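Local coordinates for protein insecticidal Delta-Endotoxin Cry8Ea1 (Bacillus Thuringiensis, PDB 3EB7) that kills insect larvae, probably as other three-domain Cry toxins do, by binding midgut receptors and inserting its helical domain to form membrane pores, at residues L404-N408 and Y409-S413; I334-G338 and F339-K343. All coordinates share one frame; numbering follows the deposited sequence.

Contact 1 (L404-N408 and Y409-S413)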
# COMPACT_ATOMS: atom_id res chain seq x y z
N LEU A 404 -7.54 -10.86 -13.54
CA LEU A 404 -8.22 -10.73 -14.83
C LEU A 404 -9.44 -11.69 -14.94
O LEU A 404 -10.16 -11.67 -15.94
CB LEU A 404 -7.23 -10.94 -15.98
CG LEU A 404 -6.11 -9.91 -16.10
CD1 LEU A 404 -5.07 -10.37 -17.12
CD2 LEU A 404 -6.62 -8.48 -16.42
N ASP A 405 -9.68 -12.50 -13.91
CA ASP A 405 -10.85 -13.40 -13.88
C ASP A 405 -12.19 -12.71 -13.61
O ASP A 405 -13.22 -13.39 -13.42
CB ASP A 405 -10.65 -14.47 -12.81
CG ASP A 405 -9.44 -15.33 -13.08
OD1 ASP A 405 -8.94 -15.28 -14.24
OD2 ASP A 405 -9.01 -16.04 -12.13
N GLN A 406 -12.17 -11.38 -13.54
CA GLN A 406 -13.37 -10.58 -13.40
C GLN A 406 -13.18 -9.25 -14.06
O GLN A 406 -12.06 -8.85 -14.33
CB GLN A 406 -13.77 -10.37 -11.95
CG GLN A 406 -12.78 -10.90 -10.97
CD GLN A 406 -13.46 -11.53 -9.80
OE1 GLN A 406 -14.54 -11.08 -9.40
NE2 GLN A 406 -12.85 -12.58 -9.25
N PRO A 407 -14.29 -8.56 -14.36
CA PRO A 407 -14.11 -7.23 -14.89
C PRO A 407 -13.33 -6.33 -13.92
O PRO A 407 -13.35 -6.54 -12.70
CB PRO A 407 -15.54 -6.74 -15.12
CG PRO A 407 -16.39 -7.65 -14.40
CD PRO A 407 -15.71 -8.95 -14.31
N ASN A 408 -12.60 -5.39 -14.49
CA ASN A 408 -11.80 -4.46 -13.72
C ASN A 408 -12.62 -3.64 -12.70
O ASN A 408 -12.10 -3.32 -11.63
CB ASN A 408 -10.92 -3.59 -14.62
CG ASN A 408 -11.69 -2.74 -15.63
OD1 ASN A 408 -12.92 -2.81 -15.76
ND2 ASN A 408 -10.96 -1.90 -16.35
N TYR A 409 -13.90 -3.36 -13.01
CA TYR A 409 -14.79 -2.65 -12.06
C TYR A 409 -15.19 -3.46 -10.82
O TYR A 409 -15.80 -2.89 -9.86
CB TYR A 409 -16.04 -2.09 -12.74
CG TYR A 409 -16.89 -3.12 -13.41
CD1 TYR A 409 -17.75 -3.92 -12.67
CD2 TYR A 409 -16.86 -3.28 -14.81
CE1 TYR A 409 -18.56 -4.89 -13.31
CE2 TYR A 409 -17.67 -4.26 -15.47
CZ TYR A 409 -18.51 -5.05 -14.70
OH TYR A 409 -19.29 -6.01 -15.30
N GLU A 410 -14.89 -4.76 -10.84
CA GLU A 410 -14.96 -5.60 -9.64
C GLU A 410 -13.61 -5.82 -8.96
O GLU A 410 -13.55 -5.82 -7.75
CB GLU A 410 -15.66 -6.94 -9.92
CG GLU A 410 -17.08 -6.74 -10.51
CD GLU A 410 -17.90 -8.03 -10.69
OE1 GLU A 410 -19.12 -8.01 -10.32
OE2 GLU A 410 -17.35 -9.07 -11.18
N ALA A 411 -12.52 -5.94 -9.72
CA ALA A 411 -11.23 -6.33 -9.14
C ALA A 411 -10.15 -5.22 -9.05
O ALA A 411 -8.98 -5.50 -8.75
CB ALA A 411 -10.71 -7.53 -9.87
N TYR A 412 -10.52 -3.97 -9.27
CA TYR A 412 -9.58 -2.87 -9.27
C TYR A 412 -8.83 -2.78 -7.91
O TYR A 412 -9.41 -3.04 -6.87
CB TYR A 412 -10.26 -1.54 -9.64
CG TYR A 412 -11.37 -1.09 -8.73
CD1 TYR A 412 -11.12 -0.20 -7.68
CD2 TYR A 412 -12.71 -1.52 -8.94
CE1 TYR A 412 -12.14 0.25 -6.84
CE2 TYR A 412 -13.75 -1.09 -8.09
CZ TYR A 412 -13.45 -0.19 -7.05
OH TYR A 412 -14.46 0.27 -6.21
N SER A 413 -7.55 -2.43 -7.96
CA SER A 413 -6.74 -2.40 -6.73
C SER A 413 -6.64 -1.00 -6.11
O SER A 413 -6.39 -0.90 -4.91
CB SER A 413 -5.35 -2.99 -6.97
OG SER A 413 -4.68 -2.32 -8.03
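A short helix, 408-411, opens at Pro-407, which occupies the N-cap position and meets the first turn with both its carbonyl and its ring. Pro-407 O accepts two backbone bonds: Glu-410 N comes in at 3.0 Å from above the carbonyl plane, 55° out of it, whereas Ala-411 N lies in that plane at 3.2 Å. The two donors thus share one oxygen from different directions, tying the residue before the helix to its first turn.

The pyrrolidine ring also packs against Tyr-409. Pro-407 CB sits over one face of the phenol ring in a CH-pi contact, 3.6 Å from the centroid and displaced toward the CE2 side, while Pro-407 CG lies 3.4 Å from Tyr-409 CZ. The tyrosine reaches back over the proline because its CG stands between its own backbone N and carbonyl carbon (chi1 59°). Glu-410 flanks the same proline: its chain is extended beyond CG, and OE2 lies 3.5 Å from Pro-407 CD. Gln-406 adds a looser apolar touch, CG to Ala-411 CB at 4.1 Å. At the far end of the turn, Asn-408 O is near the plane of the Tyr-412 ring, at its edge, 3.3 Å from Tyr-412 CD2.

Asn-408 ND2 hydrogen-bonds Glu-396 OE1 of helix 395-398, while Arg-435 NH1 binds the backbone carbonyls of Glu-410 and Tyr-412. Asn-408 and Tyr-409 touch strand 340-352; Leu-404 and Ser-413, on the flanking chain, touch helix 2-20, just before the chain enters strand 414-422.

Contact 2 (I334-G338 and F339-K343)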
# COMPACT_ATOMS: atom_id res chain seq x y z
N ILE A 334 -16.40 18.20 -12.95
CA ILE A 334 -16.68 16.78 -12.78
C ILE A 334 -16.99 16.48 -11.32
O ILE A 334 -16.15 16.70 -10.44
CB ILE A 334 -15.49 15.87 -13.29
CG1 ILE A 334 -15.12 16.20 -14.76
CG2 ILE A 334 -15.85 14.42 -13.13
CD1 ILE A 334 -13.84 15.49 -15.29
N GLY A 335 -18.21 16.03 -11.04
CA GLY A 335 -18.59 15.64 -9.66
C GLY A 335 -18.14 14.20 -9.37
O GLY A 335 -18.51 13.30 -10.10
N PHE A 336 -17.33 13.99 -8.33
CA PHE A 336 -16.68 12.69 -8.09
C PHE A 336 -17.11 12.08 -6.73
O PHE A 336 -16.67 10.96 -6.38
CB PHE A 336 -15.15 12.86 -8.09
CG PHE A 336 -14.47 12.74 -9.44
CD1 PHE A 336 -13.60 13.73 -9.87
CD2 PHE A 336 -14.65 11.63 -10.26
CE1 PHE A 336 -12.92 13.64 -11.10
CE2 PHE A 336 -13.97 11.54 -11.51
CZ PHE A 336 -13.10 12.55 -11.91
N THR A 337 -17.94 12.80 -5.97
CA THR A 337 -18.40 12.36 -4.65
C THR A 337 -18.94 10.95 -4.65
O THR A 337 -19.85 10.63 -5.43
CB THR A 337 -19.40 13.37 -4.01
OG1 THR A 337 -18.79 14.65 -4.04
CG2 THR A 337 -19.70 13.09 -2.54
N GLY A 338 -18.33 10.11 -3.79
CA GLY A 338 -18.65 8.71 -3.64
C GLY A 338 -18.14 7.78 -4.72
O GLY A 338 -18.28 6.58 -4.61
N PHE A 339 -17.55 8.34 -5.78
CA PHE A 339 -17.03 7.55 -6.90
C PHE A 339 -15.58 7.09 -6.74
O PHE A 339 -14.66 7.91 -6.51
CB PHE A 339 -17.11 8.36 -8.22
CG PHE A 339 -18.45 8.29 -8.93
CD1 PHE A 339 -19.26 9.42 -8.99
CD2 PHE A 339 -18.87 7.12 -9.56
CE1 PHE A 339 -20.49 9.39 -9.64
CE2 PHE A 339 -20.12 7.07 -10.25
CZ PHE A 339 -20.93 8.22 -10.28
N ASP A 340 -15.40 5.79 -6.90
CA ASP A 340 -14.12 5.16 -7.14
C ASP A 340 -13.82 5.23 -8.63
O ASP A 340 -14.47 4.52 -9.43
CB ASP A 340 -14.18 3.69 -6.71
CG ASP A 340 -14.05 3.50 -5.19
OD1 ASP A 340 -13.87 4.47 -4.43
OD2 ASP A 340 -14.17 2.36 -4.72
N VAL A 341 -12.88 6.10 -9.01
CA VAL A 341 -12.31 6.07 -10.34
C VAL A 341 -11.23 4.97 -10.41
O VAL A 341 -10.15 5.12 -9.88
CB VAL A 341 -11.73 7.43 -10.71
CG1 VAL A 341 -11.09 7.38 -12.07
CG2 VAL A 341 -12.83 8.48 -10.68
N TYR A 342 -11.55 3.86 -11.06
CA TYR A 342 -10.65 2.71 -11.09
C TYR A 342 -9.69 2.68 -12.29
O TYR A 342 -8.76 1.89 -12.30
CB TYR A 342 -11.45 1.40 -10.96
CG TYR A 342 -12.51 1.21 -12.00
CD1 TYR A 342 -12.22 0.60 -13.23
CD2 TYR A 342 -13.82 1.66 -11.77
CE1 TYR A 342 -13.22 0.47 -14.24
CE2 TYR A 342 -14.82 1.52 -12.75
CZ TYR A 342 -14.52 0.91 -13.97
OH TYR A 342 -15.51 0.79 -14.92
N LYS A 343 -9.90 3.54 -13.28
CA LYS A 343 -9.03 3.56 -14.45
C LYS A 343 -9.09 4.92 -15.09
O LYS A 343 -10.15 5.52 -15.18
CB LYS A 343 -9.42 2.50 -15.47
CG LYS A 343 -8.63 2.59 -16.79
CD LYS A 343 -8.66 1.28 -17.54
CE LYS A 343 -9.42 1.35 -18.81
NZ LYS A 343 -8.52 1.29 -19.98
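Phe-336 and Phe-339 are the end residues of a type II beta turn, closed by one backbone hydrogen bond from Phe-339 N to Phe-336 O at 2.8 Å. The N-H points well at the oxygen (155°), with the donor tilted 34° from the carbonyl plane. Gly-338, at the third position, has the positive phi this turn type needs. The same Phe-336 O also lies in the plane of the Phe-339 ring, at its edge, 3.2 Å from Phe-339 CB.

Apolar contacts back the turn. Val-341 CG2 meets the Phe-336 ring obliquely, 3.4 Å from CE2; this methyl lies beside the valine's backbone N, since CG1 holds the place anti to it (chi1 178°). Ile-334 CG2 lies over one face of the same ring, 3.5 Å above its plane.

Among charged groups, Asp-340 OD1 forms salt bridges with Arg-415 and Arg-439, and its OD2 is hydrogen-bonded to Tyr-412 OH.

The turn joins strand 330-335, an edge strand of one antiparallel sheet, to strand 340-352, an inner strand of another. Phe-336 packs on strand 278-292, Phe-339 on strand 357-369, and both meet Phe-379 edge-to-face.

How the contacts relate
Contact 2 comes first along the chain and contact 1 follows, their centres about 16 Å apart, both within the same delta-endotoxin domain region. They touch directly. Strand 340-352, which starts in contact 2, runs beside the short helix of contact 1, and Tyr-412 OH lies 2.6 Å from Asp-340 OD2, a probable hydrogen bond. Tyr-342 also bridges the two, with its CB 3.3 Å from Tyr-412 CG and its ring against Asn-408 and Tyr-409. Contact 2 thus links two antiparallel sheets of this domain, while contact 1 touches both the second of these sheets, at strand 340-352, and helix 2-20 of the N-terminal helical domain.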